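Local structure of SnoaL-like domain-containing protein (Novosphingobium aromaticivorans, 2RFR) at residues 76-88 against 98-110. The protein is of unknown function but adopts the NTF2-like, cystatin-like fold of the SnoaL-like family, a fold that in relatives often encloses a small-molecule pocket. Sequence-based numbering, arbitrary orientation. Where two conformers were deposited one is given.
Sequences LMADGCAHFLGPA and TARCHSVVFRCVS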
loop_
_atom_site.group_PDB
_atom_site.type_symbol
_atom_site.label_atom_id
_atom_site.label_comp_id
_atom_site.label_asym_id
_atom_site.label_seq_id
_atom_site.Cartn_x
_atom_site.Cartn_y
_atom_site.Cartn_z
ATOM N N LEU A 76 21.735 -6.517 -7.732
ATOM C CA LEU A 76 20.422 -6.881 -7.262
ATOM C C LEU A 76 19.366 -6.760 -8.382
ATOM O O LEU A 76 18.501 -7.630 -8.538
ATOM C CB LEU A 76 20.084 -6.020 -6.062
ATOM C CG LEU A 76 18.915 -6.438 -5.230
ATOM C CD1 LEU A 76 19.097 -7.825 -4.661
ATOM C CD2 LEU A 76 18.727 -5.397 -4.129
HETATM N N MSE A 77 19.474 -5.704 -9.175
HETATM C CA MSE A 77 18.608 -5.520 -10.340
HETATM C C MSE A 77 18.809 -6.661 -11.333
HETATM O O MSE A 77 17.840 -7.131 -11.919
HETATM C CB MSE A 77 18.887 -4.192 -11.033
HETATM C CG MSE A 77 18.467 -2.945 -10.271
HETATM SE SE MSE A 77 19.070 -1.311 -11.108
HETATM C CE MSE A 77 18.169 -1.527 -12.828
ATOM N N ALA A 78 20.055 -7.091 -11.549
ATOM C CA ALA A 78 20.324 -8.209 -12.476
ATOM C C ALA A 78 19.756 -9.523 -11.963
ATOM O O ALA A 78 19.278 -10.341 -12.763
ATOM C CB ALA A 78 21.835 -8.304 -12.717
ATOM N N ASP A 79 19.787 -9.749 -10.660
ATOM C CA ASP A 79 19.128 -10.908 -10.087
ATOM C C ASP A 79 17.609 -10.876 -10.292
ATOM O O ASP A 79 16.972 -11.915 -10.501
ATOM C CB ASP A 79 19.369 -10.986 -8.526
ATOM C CG ASP A 79 20.742 -11.316 -8.101
ATOM O OD1 ASP A 79 21.532 -11.928 -8.857
ATOM O OD2 ASP A 79 21.023 -11.033 -6.903
ATOM N N GLY A 80 17.074 -9.681 -10.182
ATOM C CA GLY A 80 15.647 -9.434 -10.083
ATOM C C GLY A 80 15.279 -9.047 -8.684
ATOM O O GLY A 80 15.441 -9.805 -7.735
ATOM N N CYS A 81 14.787 -7.815 -8.548
ATOM C CA CYS A 81 14.425 -7.303 -7.243
ATOM C C CYS A 81 13.212 -6.407 -7.304
ATOM O O CYS A 81 12.949 -5.763 -8.316
ATOM C CB CYS A 81 15.597 -6.566 -6.621
ATOM S SG CYS A 81 16.177 -5.076 -7.452
ATOM N N ALA A 82 12.521 -6.344 -6.201
ATOM C CA ALA A 82 11.436 -5.391 -5.969
ATOM C C ALA A 82 11.675 -4.708 -4.652
ATOM O O ALA A 82 11.797 -5.358 -3.623
ATOM C CB ALA A 82 10.074 -6.101 -5.945
ATOM N N HIS A 83 11.692 -3.385 -4.685
ATOM C CA HIS A 83 11.753 -2.537 -3.486
ATOM C C HIS A 83 10.329 -2.160 -3.190
ATOM O O HIS A 83 9.773 -1.218 -3.778
ATOM C CB HIS A 83 12.664 -1.329 -3.708
ATOM C CG HIS A 83 14.109 -1.728 -3.737
ATOM N ND1 HIS A 83 14.699 -2.371 -4.809
ATOM C CD2 HIS A 83 15.063 -1.652 -2.781
ATOM C CE1 HIS A 83 15.954 -2.676 -4.493
ATOM N NE2 HIS A 83 16.205 -2.240 -3.270
ATOM N N PHE A 84 9.712 -2.983 -2.342
ATOM C CA PHE A 84 8.292 -2.921 -2.064
ATOM C C PHE A 84 8.067 -2.172 -0.775
ATOM O O PHE A 84 8.353 -2.652 0.327
ATOM C CB PHE A 84 7.749 -4.353 -2.004
ATOM C CG PHE A 84 6.261 -4.480 -2.172
ATOM C CD1 PHE A 84 5.389 -3.732 -1.419
ATOM C CD2 PHE A 84 5.715 -5.408 -3.014
ATOM C CE1 PHE A 84 4.080 -3.898 -1.517
ATOM C CE2 PHE A 84 4.379 -5.576 -3.126
ATOM C CZ PHE A 84 3.552 -4.847 -2.363
ATOM N N LEU A 85 7.572 -0.937 -0.902
ATOM C CA LEU A 85 7.250 -0.079 0.262
ATOM C C LEU A 85 5.769 -0.171 0.474
ATOM O O LEU A 85 4.985 -0.055 -0.461
ATOM C CB LEU A 85 7.712 1.360 0.085
ATOM C CG LEU A 85 9.209 1.580 0.317
ATOM C CD1 LEU A 85 10.108 0.896 -0.712
ATOM C CD2 LEU A 85 9.494 3.105 0.277
ATOM N N GLY A 86 5.378 -0.395 1.724
ATOM C CA GLY A 86 3.978 -0.501 2.044
ATOM C C GLY A 86 3.319 0.855 2.200
ATOM O O GLY A 86 3.962 1.901 2.140
ATOM N N PRO A 87 2.025 0.852 2.438
ATOM C CA PRO A 87 1.302 2.090 2.750
ATOM C C PRO A 87 1.906 2.777 3.934
ATOM O O PRO A 87 2.340 2.137 4.925
ATOM C CB PRO A 87 -0.090 1.572 3.129
ATOM C CG PRO A 87 -0.229 0.263 2.403
ATOM C CD PRO A 87 1.148 -0.312 2.475
ATOM N N ALA A 88 2.005 4.074 3.839
ATOM C CA ALA A 88 2.612 4.898 4.883
ATOM C C ALA A 88 1.571 5.556 5.747
ATOM O O ALA A 88 0.513 5.968 5.264
ATOM C CB ALA A 88 3.493 5.987 4.232
ATOM N N THR A 98 6.168 13.954 8.419
ATOM C CA THR A 98 6.831 12.679 8.784
ATOM C C THR A 98 5.998 11.508 8.297
ATOM O O THR A 98 4.761 11.557 8.418
ATOM C CB THR A 98 7.003 12.588 10.325
ATOM O OG1 THR A 98 7.674 13.774 10.809
ATOM C CG2 THR A 98 7.848 11.355 10.744
ATOM N N ALA A 99 6.644 10.452 7.804
ATOM C CA ALA A 99 5.916 9.255 7.420
ATOM C C ALA A 99 6.651 8.067 7.977
ATOM O O ALA A 99 7.871 8.066 8.131
ATOM C CB ALA A 99 5.830 9.129 5.893
ATOM N N ARG A 100 5.932 6.999 8.245
ATOM C CA ARG A 100 6.493 5.721 8.623
ATOM C C ARG A 100 5.877 4.636 7.759
ATOM O O ARG A 100 4.684 4.673 7.475
ATOM C CB ARG A 100 6.236 5.429 10.094
ATOM C CG ARG A 100 6.991 6.349 11.071
ATOM C CD ARG A 100 6.352 6.299 12.447
ATOM N NE ARG A 100 5.123 7.106 12.528
ATOM C CZ ARG A 100 3.986 6.755 13.151
ATOM N NH1 ARG A 100 3.856 5.616 13.805
ATOM N NH2 ARG A 100 2.934 7.565 13.116
ATOM N N CYS A 101 6.697 3.669 7.346
ATOM C CA CYS A 101 6.230 2.565 6.523
ATOM C C CYS A 101 7.219 1.398 6.719
ATOM O O CYS A 101 8.290 1.541 7.240
ATOM C CB CYS A 101 6.076 2.930 5.049
ATOM S SG CYS A 101 7.604 3.302 4.154
ATOM N N HIS A 102 6.771 0.278 6.211
ATOM C CA HIS A 102 7.622 -0.898 6.091
ATOM C C HIS A 102 8.162 -0.964 4.694
ATOM O O HIS A 102 7.527 -0.502 3.729
ATOM C CB HIS A 102 6.829 -2.164 6.359
ATOM C CG HIS A 102 6.247 -2.270 7.720
ATOM N ND1 HIS A 102 4.953 -1.891 8.008
ATOM C CD2 HIS A 102 6.773 -2.696 8.873
ATOM C CE1 HIS A 102 4.721 -2.143 9.295
ATOM N NE2 HIS A 102 5.822 -2.618 9.849
ATOM N N SER A 103 9.296 -1.620 4.509
ATOM C CA SER A 103 9.788 -1.967 3.173
ATOM C C SER A 103 10.320 -3.387 3.162
ATOM O O SER A 103 10.907 -3.846 4.136
ATOM C CB SER A 103 10.833 -0.953 2.715
ATOM O OG SER A 103 11.990 -0.910 3.545
ATOM N N VAL A 104 10.073 -4.062 2.074
ATOM C CA VAL A 104 10.614 -5.381 1.825
ATOM C C VAL A 104 11.357 -5.336 0.507
ATOM O O VAL A 104 10.788 -4.870 -0.489
ATOM C CB VAL A 104 9.506 -6.479 1.802
ATOM C CG1 VAL A 104 10.115 -7.851 1.507
ATOM C CG2 VAL A 104 8.729 -6.449 3.111
ATOM N N VAL A 105 12.572 -5.832 0.508
ATOM C CA VAL A 105 13.287 -6.070 -0.721
ATOM C C VAL A 105 13.114 -7.514 -1.092
ATOM O O VAL A 105 13.622 -8.399 -0.394
ATOM C CB VAL A 105 14.793 -5.699 -0.642
ATOM C CG1 VAL A 105 15.452 -5.925 -1.995
ATOM C CG2 VAL A 105 14.978 -4.281 -0.150
ATOM N N PHE A 106 12.352 -7.780 -2.143
ATOM C CA PHE A 106 12.235 -9.106 -2.705
ATOM C C PHE A 106 13.380 -9.345 -3.689
ATOM O O PHE A 106 13.736 -8.446 -4.438
ATOM C CB PHE A 106 10.895 -9.310 -3.406
ATOM C CG PHE A 106 9.716 -9.287 -2.478
ATOM C CD1 PHE A 106 9.294 -10.447 -1.822
ATOM C CD2 PHE A 106 9.018 -8.103 -2.238
ATOM C CE1 PHE A 106 8.242 -10.368 -0.953
ATOM C CE2 PHE A 106 7.952 -8.045 -1.384
ATOM C CZ PHE A 106 7.548 -9.196 -0.744
ATOM N N ARG A 107 13.959 -10.527 -3.681
ATOM C CA ARG A 107 15.043 -10.872 -4.549
ATOM C C ARG A 107 14.783 -12.231 -5.152
ATOM O O ARG A 107 14.370 -13.169 -4.451
ATOM C CB ARG A 107 16.345 -10.915 -3.751
ATOM C CG ARG A 107 17.619 -11.227 -4.554
ATOM C CD ARG A 107 18.790 -11.400 -3.596
ATOM N NE ARG A 107 20.003 -11.741 -4.321
ATOM C CZ ARG A 107 20.985 -12.486 -3.863
ATOM N NH1 ARG A 107 20.971 -12.952 -2.635
ATOM N NH2 ARG A 107 21.997 -12.765 -4.637
ATOM N N CYS A 108 15.067 -12.365 -6.451
ATOM C CA CYS A 108 15.016 -13.650 -7.128
ATOM C C CYS A 108 16.341 -14.321 -6.997
ATOM O O CYS A 108 17.368 -13.726 -7.379
ATOM C CB CYS A 108 14.592 -13.422 -8.577
ATOM S SG CYS A 108 14.368 -14.927 -9.531
ATOM N N VAL A 109 16.367 -15.538 -6.444
ATOM C CA VAL A 109 17.573 -16.356 -6.310
ATOM C C VAL A 109 17.257 -17.721 -6.858
ATOM O O VAL A 109 16.322 -18.373 -6.441
ATOM C CB VAL A 109 18.068 -16.422 -4.865
ATOM C CG1 VAL A 109 19.320 -17.369 -4.747
ATOM C CG2 VAL A 109 18.398 -15.015 -4.288
ATOM N N SER A 110 18.049 -18.151 -7.815
ATOM C CA SER A 110 17.898 -19.499 -8.371
ATOM C C SER A 110 16.454 -19.767 -8.823
ATOM O O SER A 110 15.927 -20.853 -8.622
ATOM C CB SER A 110 18.364 -20.597 -7.420
ATOM O OG SER A 110 19.741 -20.364 -7.103
HETATM O O HOH W 1 18.186 -14.226 -9.934
HETATM O O HOH W 2 23.579 -13.088 -7.470
HETATM O O HOH W 3 4.089 -0.115 5.299
#
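Residues 81-85 pair antiparallel with 103-107, the axes approaching to 4.6 Å; Ala82-Phe106 and Phe84-Val104 are the hydrogen-bonded pairs, and backbone hydrogen bonds from Cys108 N to Gly80 O and from Gly86 N to His102 O continue the register at the two ends. At Pro87 the direct pairing is interrupted, a water bridging Pro87 O and His102 N, before it resumes between Arg100 and Thr89. Where helix 71-79 runs into the strand, Arg107, extended from CG to NE, reaches Asp79 side-on: NE (2.9 Å) and NH2 (3.0 Å) both donate to Asp79 OD2, from the same face of the carboxylate, whose plane is turned 38° from the guanidinium. Leu76 CD1 packs on the aliphatic part of that arginine, 3.7 Å from Arg107 CG. The two strands form the hairpin at one edge of the curved sheet of the NTF2-like fold, with helix 5-33 against the Leu85 face. On this face Val105 CG1 lies over the His83 ring, 4.2 Å from its centroid, while His83 ND1 is hydrogen-bonded to Asp33. The other face, with Ala82, Phe84, Val104 and Phe106, packs against two neighbouring subunits. Here Phe84 CB abuts the edge of the Phe106 ring, 3.7 Å from Phe106 CE2; the ring planes are inclined at 65°.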